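Local atomic coordinates of delta toxin (Clostridium perfringens, PDB entry 2YGT), a protein that probably acts as a haemolytic beta-pore-forming toxin of the leukocidin/hemolysin type, punching pores into the membranes of target cells. Residues 87-92 with 265-270; 184-189 with 195-200; 209-214 with 255-260. All blocks are in the same frame, centred on the assembly; numbering follows the deposited sequence.

Contact 1: residues 87-92 with 265-270; sequences MRWPIK and GRNYPD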
loop_
_atom_site.group_PDB
_atom_site.type_symbol
_atom_site.label_atom_id
_atom_site.label_comp_id
_atom_site.label_asym_id
_atom_site.label_seq_id
_atom_site.Cartn_x
_atom_site.Cartn_y
_atom_site.Cartn_z
ATOM N N MET A 87 -5.096 -8.107 -23.243
ATOM C CA MET A 87 -4.417 -8.326 -21.976
ATOM C C MET A 87 -5.034 -7.431 -20.911
ATOM O O MET A 87 -4.836 -6.216 -20.919
ATOM C CB MET A 87 -2.920 -8.036 -22.094
ATOM C CG MET A 87 -2.192 -8.047 -20.760
ATOM S SD MET A 87 -0.505 -7.421 -20.859
ATOM C CE MET A 87 -0.137 -7.169 -19.126
ATOM N N ARG A 88 -5.794 -8.032 -20.005
ATOM C CA ARG A 88 -6.361 -7.294 -18.882
ATOM C C ARG A 88 -5.310 -7.135 -17.790
ATOM O O ARG A 88 -4.637 -8.097 -17.422
ATOM C CB ARG A 88 -7.622 -7.991 -18.363
ATOM C CG ARG A 88 -8.743 -7.990 -19.390
ATOM C CD ARG A 88 -9.943 -8.820 -18.964
ATOM N NE ARG A 88 -10.623 -8.255 -17.805
ATOM C CZ ARG A 88 -11.909 -8.446 -17.532
ATOM N NH1 ARG A 88 -12.662 -9.176 -18.348
ATOM N NH2 ARG A 88 -12.448 -7.900 -16.451
ATOM N N TRP A 89 -5.161 -5.913 -17.287
ATOM C CA TRP A 89 -4.082 -5.596 -16.357
ATOM C C TRP A 89 -4.498 -4.519 -15.347
ATOM O O TRP A 89 -5.413 -3.736 -15.610
ATOM C CB TRP A 89 -2.835 -5.153 -17.137
ATOM C CG TRP A 89 -3.022 -3.860 -17.880
ATOM C CD1 TRP A 89 -3.800 -3.652 -18.983
ATOM C CD2 TRP A 89 -2.421 -2.595 -17.570
ATOM N NE1 TRP A 89 -3.721 -2.338 -19.377
ATOM C CE2 TRP A 89 -2.882 -1.667 -18.525
ATOM C CE3 TRP A 89 -1.539 -2.157 -16.576
ATOM C CZ2 TRP A 89 -2.494 -0.329 -18.518
ATOM C CZ3 TRP A 89 -1.151 -0.825 -16.569
ATOM C CH2 TRP A 89 -1.629 0.073 -17.535
ATOM N N PRO A 90 -3.822 -4.477 -14.185
ATOM C CA PRO A 90 -4.155 -3.509 -13.136
ATOM C C PRO A 90 -3.431 -2.188 -13.357
ATOM O O PRO A 90 -2.273 -2.051 -12.960
ATOM C CB PRO A 90 -3.605 -4.169 -11.859
ATOM C CG PRO A 90 -2.842 -5.409 -12.317
ATOM C CD PRO A 90 -2.667 -5.297 -13.795
ATOM N N ILE A 91 -4.091 -1.226 -13.986
ATOM C CA ILE A 91 -3.485 0.087 -14.147
ATOM C C ILE A 91 -3.304 0.783 -12.793
ATOM O O ILE A 91 -2.334 1.517 -12.593
ATOM C CB ILE A 91 -4.297 0.982 -15.095
ATOM C CG1 ILE A 91 -3.558 2.299 -15.342
ATOM C CG2 ILE A 91 -5.690 1.236 -14.533
ATOM C CD1 ILE A 91 -4.096 3.087 -16.518
ATOM N N LYS A 92 -4.222 0.536 -11.859
ATOM C CA LYS A 92 -4.193 1.240 -10.578
ATOM C C LYS A 92 -4.613 0.396 -9.371
ATOM O O LYS A 92 -5.596 -0.344 -9.418
ATOM C CB LYS A 92 -5.058 2.502 -10.642
ATOM C CG LYS A 92 -4.743 3.505 -9.546
ATOM C CD LYS A 92 -5.917 4.420 -9.254
ATOM C CE LYS A 92 -6.257 5.292 -10.442
ATOM N NZ LYS A 92 -7.114 6.439 -10.032
ATOM N N GLY A 265 -1.658 -1.235 -31.012
ATOM C CA GLY A 265 -2.042 -1.377 -29.620
ATOM C C GLY A 265 -2.965 -0.282 -29.126
ATOM O O GLY A 265 -2.871 0.865 -29.561
ATOM N N ARG A 266 -3.866 -0.639 -28.216
ATOM C CA ARG A 266 -4.747 0.345 -27.596
ATOM C C ARG A 266 -5.235 -0.095 -26.219
ATOM O O ARG A 266 -5.628 -1.244 -26.025
ATOM C CB ARG A 266 -5.939 0.660 -28.496
ATOM C CG ARG A 266 -6.916 1.625 -27.861
ATOM C CD ARG A 266 -7.740 2.347 -28.900
ATOM N NE ARG A 266 -8.238 3.616 -28.385
ATOM C CZ ARG A 266 -8.789 4.558 -29.140
ATOM N NH1 ARG A 266 -8.914 4.371 -30.448
ATOM N NH2 ARG A 266 -9.213 5.687 -28.589
ATOM N N ASN A 267 -5.209 0.833 -25.270
ATOM C CA ASN A 267 -5.645 0.554 -23.908
ATOM C C ASN A 267 -7.025 1.136 -23.611
ATOM O O ASN A 267 -7.259 2.328 -23.808
ATOM C CB ASN A 267 -4.624 1.097 -22.909
ATOM C CG ASN A 267 -4.957 0.730 -21.483
ATOM O OD1 ASN A 267 -4.932 -0.442 -21.112
ATOM N ND2 ASN A 267 -5.266 1.733 -20.669
ATOM N N TYR A 268 -7.937 0.289 -23.141
ATOM C CA TYR A 268 -9.289 0.721 -22.804
ATOM C C TYR A 268 -9.539 0.546 -21.313
ATOM O O TYR A 268 -8.904 -0.288 -20.668
ATOM C CB TYR A 268 -10.328 -0.101 -23.570
ATOM C CG TYR A 268 -10.230 -0.008 -25.074
ATOM C CD1 TYR A 268 -9.378 -0.841 -25.784
ATOM C CD2 TYR A 268 -11.004 0.900 -25.787
ATOM C CE1 TYR A 268 -9.289 -0.768 -27.155
ATOM C CE2 TYR A 268 -10.921 0.982 -27.161
ATOM C CZ TYR A 268 -10.062 0.144 -27.841
ATOM O OH TYR A 268 -9.968 0.213 -29.210
ATOM N N PRO A 269 -10.472 1.333 -20.757
ATOM C CA PRO A 269 -10.913 1.111 -19.378
ATOM C C PRO A 269 -11.641 -0.222 -19.306
ATOM O O PRO A 269 -11.964 -0.784 -20.354
ATOM C CB PRO A 269 -11.902 2.257 -19.134
ATOM C CG PRO A 269 -11.596 3.276 -20.186
ATOM C CD PRO A 269 -11.128 2.498 -21.371
ATOM N N ASP A 270 -11.894 -0.726 -18.105
ATOM C CA ASP A 270 -12.622 -1.980 -17.964
ATOM C C ASP A 270 -13.482 -2.029 -16.703
ATOM O O ASP A 270 -14.700 -1.868 -16.767
ATOM C CB ASP A 270 -11.665 -3.172 -17.998
ATOM C CG ASP A 270 -12.391 -4.491 -18.168
ATOM O OD1 ASP A 270 -13.159 -4.630 -19.142
ATOM O OD2 ASP A 270 -12.193 -5.393 -17.328
#
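Two strands of the antiparallel sheet, 84-99 and 263-282, meet here over the strand that separates them, 241-259. Because they are not hydrogen-bonded neighbours, their closest CA atoms, those of Arg-88 and Asp-270, stay 8.3 Å apart and side chains make the contact, one pair on each face of the sheet. On the buried face the indole of Trp-89 turns its N-H to the amide of Asn-267, NE1 lying 2.8 Å from OD1 with an N-H...O angle of 152°. The oxygen sits at the ring edge, almost in the indole plane, whereas NE1 is tilted 30° from the plane of the amide. The amide of Asn-267 reaches over the middle strand because its CG lies opposite the backbone N (chi1 -175°), and ND2 donates to Asn-253 of that strand, so both ends of the amide are held. Phe-177 and Phe-198 pack edge-to-face with the same indole. On the other face Arg-88 forms a salt bridge with Asp-270, NH2 to OD2 2.7 Å. The carboxylate oxygen lies over one face of the guanidinium, also 3.3 Å from Arg-88 NE, and the two planes stand nearly perpendicular, unlike a flat two-pronged pair. Both partners rest against Ser-254 of the central strand. Side chains thus link two strands of a pore-forming toxin's antiparallel sheet, beside the classic beta bulge of Ile-91 and Lys-92 opposite Glu-251.

Contact 2: residues 184-189 with 195-200; sequences YNVNSW and NQMFMR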
loop_
_atom_site.group_PDB
_atom_site.type_symbol
_atom_site.label_atom_id
_atom_site.label_comp_id
_atom_site.label_asym_id
_atom_site.label_seq_id
_atom_site.Cartn_x
_atom_site.Cartn_y
_atom_site.Cartn_z
ATOM N N TYR A 184 7.255 3.671 -22.834
ATOM C CA TYR A 184 5.843 3.831 -23.178
ATOM C C TYR A 184 4.960 3.919 -21.941
ATOM O O TYR A 184 5.229 3.278 -20.927
ATOM C CB TYR A 184 5.359 2.691 -24.079
ATOM C CG TYR A 184 6.102 2.579 -25.390
ATOM C CD1 TYR A 184 5.954 3.542 -26.379
ATOM C CD2 TYR A 184 6.947 1.505 -25.640
ATOM C CE1 TYR A 184 6.630 3.443 -27.581
ATOM C CE2 TYR A 184 7.627 1.394 -26.837
ATOM C CZ TYR A 184 7.466 2.364 -27.803
ATOM O OH TYR A 184 8.139 2.258 -28.994
ATOM N N ASN A 185 3.903 4.717 -22.040
ATOM C CA ASN A 185 2.928 4.860 -20.967
ATOM C C ASN A 185 1.524 4.883 -21.557
ATOM O O ASN A 185 1.356 4.688 -22.757
ATOM C CB ASN A 185 3.194 6.131 -20.159
ATOM C CG ASN A 185 3.445 7.340 -21.040
ATOM O OD1 ASN A 185 2.583 7.746 -21.820
ATOM N ND2 ASN A 185 4.629 7.926 -20.914
ATOM N N VAL A 186 0.517 5.126 -20.725
ATOM C CA VAL A 186 -0.864 5.086 -21.201
ATOM C C VAL A 186 -1.192 6.246 -22.141
ATOM O O VAL A 186 -2.230 6.241 -22.799
ATOM C CB VAL A 186 -1.881 5.041 -20.046
ATOM C CG1 VAL A 186 -1.589 3.853 -19.136
ATOM C CG2 VAL A 186 -1.874 6.349 -19.266
ATOM N N ASN A 187 -0.296 7.227 -22.206
ATOM C CA ASN A 187 -0.459 8.369 -23.103
ATOM C C ASN A 187 0.184 8.174 -24.474
ATOM O O ASN A 187 -0.032 8.973 -25.382
ATOM C CB ASN A 187 0.120 9.628 -22.461
ATOM C CG ASN A 187 -0.767 10.183 -21.374
ATOM O OD1 ASN A 187 -0.382 10.231 -20.206
ATOM N ND2 ASN A 187 -1.970 10.600 -21.750
ATOM N N SER A 188 0.980 7.120 -24.617
ATOM C CA SER A 188 1.730 6.890 -25.847
ATOM C C SER A 188 0.813 6.562 -27.021
ATOM O O SER A 188 -0.039 5.678 -26.926
ATOM C CB SER A 188 2.756 5.768 -25.652
ATOM O OG SER A 188 3.634 6.054 -24.578
ATOM N N TRP A 189 0.982 7.282 -28.125
ATOM C CA TRP A 189 0.264 6.949 -29.347
ATOM C C TRP A 189 1.098 7.177 -30.608
ATOM O O TRP A 189 1.408 8.310 -30.974
ATOM C CB TRP A 189 -1.075 7.691 -29.446
ATOM C CG TRP A 189 -1.904 7.185 -30.593
ATOM C CD1 TRP A 189 -2.012 7.742 -31.834
ATOM C CD2 TRP A 189 -2.711 5.999 -30.616
ATOM N NE1 TRP A 189 -2.846 6.987 -32.622
ATOM C CE2 TRP A 189 -3.288 5.910 -31.898
ATOM C CE3 TRP A 189 -3.008 5.009 -29.672
ATOM C CZ2 TRP A 189 -4.147 4.871 -32.262
ATOM C CZ3 TRP A 189 -3.860 3.976 -30.035
ATOM C CH2 TRP A 189 -4.420 3.916 -31.319
ATOM N N ASN A 195 -0.654 2.394 -29.300
ATOM C CA ASN A 195 0.023 2.363 -28.007
ATOM C C ASN A 195 0.754 1.037 -27.838
ATOM O O ASN A 195 0.125 -0.019 -27.795
ATOM C CB ASN A 195 -0.986 2.569 -26.871
ATOM C CG ASN A 195 -0.337 2.534 -25.494
ATOM O OD1 ASN A 195 0.513 1.690 -25.215
ATOM N ND2 ASN A 195 -0.749 3.451 -24.623
ATOM N N GLN A 196 2.080 1.097 -27.729
ATOM C CA GLN A 196 2.907 -0.107 -27.763
ATOM C C GLN A 196 3.458 -0.519 -26.398
ATOM O O GLN A 196 4.426 -1.279 -26.319
ATOM C CB GLN A 196 4.081 0.087 -28.729
ATOM C CG GLN A 196 3.723 0.748 -30.048
ATOM C CD GLN A 196 4.942 1.314 -30.757
ATOM O OE1 GLN A 196 5.790 0.571 -31.253
ATOM N NE2 GLN A 196 5.034 2.638 -30.803
ATOM N N MET A 197 2.841 -0.036 -25.324
ATOM C CA MET A 197 3.391 -0.255 -23.989
ATOM C C MET A 197 3.593 -1.731 -23.627
ATOM O O MET A 197 4.598 -2.082 -23.008
ATOM C CB MET A 197 2.586 0.492 -22.914
ATOM C CG MET A 197 1.161 0.016 -22.718
ATOM S SD MET A 197 0.229 1.162 -21.671
ATOM C CE MET A 197 1.329 1.307 -20.272
ATOM N N PHE A 198 2.657 -2.594 -24.015
ATOM C CA PHE A 198 2.780 -4.021 -23.704
ATOM C C PHE A 198 2.868 -4.895 -24.955
ATOM O O PHE A 198 2.605 -6.097 -24.911
ATOM C CB PHE A 198 1.635 -4.487 -22.798
ATOM C CG PHE A 198 1.579 -3.771 -21.478
ATOM C CD1 PHE A 198 2.699 -3.700 -20.667
ATOM C CD2 PHE A 198 0.408 -3.166 -21.049
ATOM C CE1 PHE A 198 2.656 -3.037 -19.454
ATOM C CE2 PHE A 198 0.356 -2.505 -19.835
ATOM C CZ PHE A 198 1.485 -2.440 -19.038
ATOM N N MET A 199 3.254 -4.278 -26.066
ATOM C CA MET A 199 3.407 -4.977 -27.336
ATOM C C MET A 199 4.817 -5.569 -27.483
ATOM O O MET A 199 5.809 -4.842 -27.497
ATOM C CB MET A 199 3.087 -4.021 -28.490
ATOM C CG MET A 199 3.028 -4.666 -29.860
ATOM S SD MET A 199 2.962 -3.430 -31.180
ATOM C CE MET A 199 1.469 -2.552 -30.740
ATOM N N ARG A 200 4.900 -6.893 -27.585
ATOM C CA ARG A 200 6.193 -7.569 -27.671
ATOM C C ARG A 200 6.898 -7.295 -28.998
ATOM O O ARG A 200 8.121 -7.165 -29.046
ATOM C CB ARG A 200 6.034 -9.077 -27.466
ATOM C CG ARG A 200 7.352 -9.829 -27.411
ATOM C CD ARG A 200 7.145 -11.286 -27.031
ATOM N NE ARG A 200 8.316 -11.834 -26.351
ATOM C CZ ARG A 200 9.265 -12.552 -26.944
ATOM N NH1 ARG A 200 9.187 -12.822 -28.241
ATOM N NH2 ARG A 200 10.291 -13.008 -26.237
HETATM O O HOH W 1 7.567 4.341 -31.388
#
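This is a turn-against-turn contact in the long loop region after strand 170-177, where the type I beta turns 185-188 and 196-199 lie close together. Asn-185 and Asn-195 each form an Asx turn: Asn-185 OD1 accepts from Asn-187 N, and Asn-195 OD1 takes the N-H of Met-197 at 2.9 Å, nearly along the C=O axis. Ser-188 OG steadies the first turn by accepting a nearly straight bond (173°) from Asn-185 N. Across the contact, Asn-195 ND2 gives a weak hydrogen bond to Asn-185 O, 3.1 Å away. CB of Gln-196 sits over the face of the Tyr-184 ring, 4.2 Å from its centroid and 10° off the normal, a CH-pi contact, while the amide beyond is turned 44° from the ring. A water joins their polar ends, 3.2 Å from Tyr-184 OH and 3.1 Å from Gln-196 NE2. Tyr-184 CB packs on Met-197 CB at 3.7 Å, and Met-197 bends at its last torsion, which sets CE alongside Val-186 CG1, 4.0 Å away. The pair of turns is laid on the sheet: Val-186 touches Trp-89 and Ile-91 of strand 84-99, Met-197 packs on Tyr-255 of strand 241-259, and the backbone of Asn-195 is hydrogen-bonded to that of Gly-265 of strand 263-282.

Contact 3: residues 209-214 with 255-260; sequences TNFTPD and YHIAWD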
loop_
_atom_site.group_PDB
_atom_site.type_symbol
_atom_site.label_atom_id
_atom_site.label_comp_id
_atom_site.label_asym_id
_atom_site.label_seq_id
_atom_site.Cartn_x
_atom_site.Cartn_y
_atom_site.Cartn_z
ATOM N N THR A 209 0.132 -14.244 -27.895
ATOM C CA THR A 209 1.545 -14.573 -27.755
ATOM C C THR A 209 2.423 -13.323 -27.841
ATOM O O THR A 209 3.609 -13.356 -27.510
ATOM C CB THR A 209 1.966 -15.614 -28.828
ATOM O OG1 THR A 209 1.675 -16.932 -28.348
ATOM C CG2 THR A 209 3.448 -15.517 -29.154
ATOM N N ASN A 210 1.825 -12.212 -28.255
ATOM C CA ASN A 210 2.589 -11.003 -28.533
ATOM C C ASN A 210 2.560 -9.935 -27.432
ATOM O O ASN A 210 2.846 -8.763 -27.687
ATOM C CB ASN A 210 2.145 -10.400 -29.863
ATOM C CG ASN A 210 3.126 -9.383 -30.390
ATOM O OD1 ASN A 210 4.339 -9.582 -30.327
ATOM N ND2 ASN A 210 2.607 -8.282 -30.914
ATOM N N PHE A 211 2.219 -10.334 -26.212
ATOM C CA PHE A 211 2.309 -9.415 -25.084
ATOM C C PHE A 211 3.672 -9.529 -24.407
ATOM O O PHE A 211 4.277 -10.601 -24.385
ATOM C CB PHE A 211 1.185 -9.665 -24.076
ATOM C CG PHE A 211 -0.186 -9.343 -24.603
ATOM C CD1 PHE A 211 -0.501 -8.058 -25.013
ATOM C CD2 PHE A 211 -1.161 -10.322 -24.678
ATOM C CE1 PHE A 211 -1.761 -7.756 -25.497
ATOM C CE2 PHE A 211 -2.425 -10.027 -25.159
ATOM C CZ PHE A 211 -2.724 -8.742 -25.568
ATOM N N THR A 212 4.158 -8.412 -23.875
ATOM C CA THR A 212 5.430 -8.390 -23.162
ATOM C C THR A 212 5.570 -9.614 -22.265
ATOM O O THR A 212 4.729 -9.850 -21.398
ATOM C CB THR A 212 5.567 -7.125 -22.302
ATOM O OG1 THR A 212 5.547 -5.970 -23.149
ATOM C CG2 THR A 212 6.868 -7.152 -21.512
ATOM N N PRO A 213 6.635 -10.402 -22.480
ATOM C CA PRO A 213 6.893 -11.615 -21.697
ATOM C C PRO A 213 6.898 -11.315 -20.204
ATOM O O PRO A 213 7.240 -10.203 -19.803
ATOM C CB PRO A 213 8.292 -12.032 -22.163
ATOM C CG PRO A 213 8.862 -10.793 -22.820
ATOM C CD PRO A 213 7.679 -10.196 -23.493
ATOM N N ASP A 214 6.527 -12.297 -19.392
ATOM C CA ASP A 214 6.412 -12.081 -17.953
ATOM C C ASP A 214 7.691 -11.554 -17.307
ATOM O O ASP A 214 7.633 -10.721 -16.404
ATOM C CB ASP A 214 5.930 -13.348 -17.241
ATOM C CG ASP A 214 4.427 -13.519 -17.315
ATOM O OD1 ASP A 214 3.808 -12.910 -18.211
ATOM O OD2 ASP A 214 3.865 -14.251 -16.475
ATOM N N TYR A 255 -5.808 -3.918 -22.440
ATOM C CA TYR A 255 -4.867 -3.556 -23.490
ATOM C C TYR A 255 -5.086 -4.458 -24.701
ATOM O O TYR A 255 -4.808 -5.656 -24.656
ATOM C CB TYR A 255 -3.426 -3.669 -22.982
ATOM C CG TYR A 255 -2.378 -3.347 -24.027
ATOM C CD1 TYR A 255 -2.099 -2.031 -24.377
ATOM C CD2 TYR A 255 -1.670 -4.359 -24.664
ATOM C CE1 TYR A 255 -1.146 -1.734 -25.336
ATOM C CE2 TYR A 255 -0.714 -4.074 -25.619
ATOM C CZ TYR A 255 -0.456 -2.762 -25.951
ATOM O OH TYR A 255 0.494 -2.477 -26.900
ATOM N N HIS A 256 -5.607 -3.874 -25.776
ATOM C CA HIS A 256 -5.902 -4.616 -26.997
ATOM C C HIS A 256 -4.779 -4.484 -28.014
ATOM O O HIS A 256 -4.266 -3.389 -28.241
ATOM C CB HIS A 256 -7.189 -4.090 -27.640
ATOM C CG HIS A 256 -8.434 -4.404 -26.867
ATOM N ND1 HIS A 256 -9.496 -5.089 -27.415
ATOM C CD2 HIS A 256 -8.785 -4.122 -25.590
ATOM C CE1 HIS A 256 -10.448 -5.219 -26.508
ATOM N NE2 HIS A 256 -10.042 -4.641 -25.392
ATOM N N ILE A 257 -4.400 -5.601 -28.624
ATOM C CA ILE A 257 -3.606 -5.557 -29.847
ATOM C C ILE A 257 -4.431 -6.100 -31.010
ATOM O O ILE A 257 -5.080 -7.140 -30.893
ATOM C CB ILE A 257 -2.269 -6.328 -29.728
ATOM C CG1 ILE A 257 -2.515 -7.785 -29.328
ATOM C CG2 ILE A 257 -1.344 -5.636 -28.739
ATOM C CD1 ILE A 257 -1.267 -8.642 -29.365
ATOM N N ALA A 258 -4.422 -5.375 -32.122
ATOM C CA ALA A 258 -5.185 -5.764 -33.300
ATOM C C ALA A 258 -4.301 -5.698 -34.536
ATOM O O ALA A 258 -3.588 -4.718 -34.747
ATOM C CB ALA A 258 -6.400 -4.865 -33.466
ATOM N N TRP A 259 -4.352 -6.747 -35.347
ATOM C CA TRP A 259 -3.503 -6.840 -36.526
ATOM C C TRP A 259 -4.183 -6.288 -37.775
ATOM O O TRP A 259 -5.245 -6.758 -38.175
ATOM C CB TRP A 259 -3.078 -8.290 -36.767
ATOM C CG TRP A 259 -2.206 -8.456 -37.973
ATOM C CD1 TRP A 259 -2.613 -8.700 -39.251
ATOM C CD2 TRP A 259 -0.772 -8.387 -38.016
ATOM N NE1 TRP A 259 -1.526 -8.790 -40.085
ATOM C CE2 TRP A 259 -0.385 -8.602 -39.352
ATOM C CE3 TRP A 259 0.217 -8.169 -37.050
ATOM C CZ2 TRP A 259 0.952 -8.603 -39.752
ATOM C CZ3 TRP A 259 1.547 -8.170 -37.451
ATOM C CH2 TRP A 259 1.900 -8.386 -38.791
ATOM N N ASP A 260 -3.561 -5.284 -38.381
ATOM C CA ASP A 260 -3.979 -4.790 -39.686
ATOM C C ASP A 260 -3.013 -5.369 -40.710
ATOM O O ASP A 260 -3.284 -6.402 -41.317
ATOM C CB ASP A 260 -3.955 -3.262 -39.718
ATOM C CG ASP A 260 -4.670 -2.693 -40.929
ATOM O OD1 ASP A 260 -5.233 -3.484 -41.715
ATOM O OD2 ASP A 260 -4.669 -1.454 -41.092
#
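Phe-211 meets Tyr-255 rim to rim while Ile-257 covers one face of the phenyl ring, so a single side chain of loop segment 209-214 is gripped by two residues of strand 241-259. The two aromatic side chains run antiparallel past one another, their ring centroids 6.0 Å apart and planes inclined at 63°. Neither lies over the face of the other, so this is not a stack. The touching atoms are Phe-211 CE1 and Tyr-255 CD2, 3.5 Å apart, and the phenyl carbon comes to the tyrosine at its edge, near the plane of that ring. Ile-257, two residues further along the strand and pointing from the same side of it, approaches differently. A chi1 of 57° tucks its CG1 between the backbone N and carbonyl carbon and carries CD1 over the phenyl face, 3.9 Å above the plane and displaced toward the rim. From there CD1 also reaches Asn-210 CB at 3.9 Å, while CG1 lies 3.9 Å from Phe-211 CZ. CD1 thus sits in the corner formed by CB of Asn-210 and the ring of Phe-211. Met-87 of strand 84-99 packs against Phe-211, and Trp-263 of strand 263-282 against both Ile-257 and Asn-210. The polar ends of the participants are used elsewhere: Asn-210 ND2 donates to Ser-201 O, and Tyr-255 OH is hydrogen-bonded to Asn-195 O. No hydrogen bond passes between the segments themselves. All four touching residues are buried, and their contact is van der Waals in kind, which is consistent with shape fit and exclusion of water contributing most to it, while the direction-giving bonds of the same residues tie them to neighbouring parts of the loop region.

All three contacts belong to the same end of the elongated molecule, away from the zinc sites, their centres 11 to 12 Å apart. Contact 1 joins strands of one sheet; contacts 2 and 3 concern the long loop region lying upon it. Contact 3 is the buried one, whose touching atoms are all carbons; contact 1 runs from a buried indole to an exposed carboxylate, and contact 2 mixes Asx-turn bonds and water with apolar packing. Strand 241-259 unites them: it separates the partners of contact 1 and supplies one side of contact 3, while Met-199 of contact 2 packs on its Tyr-255. Backbone bonding of Arg-200 with Asn-210 further links contacts 2 and 3.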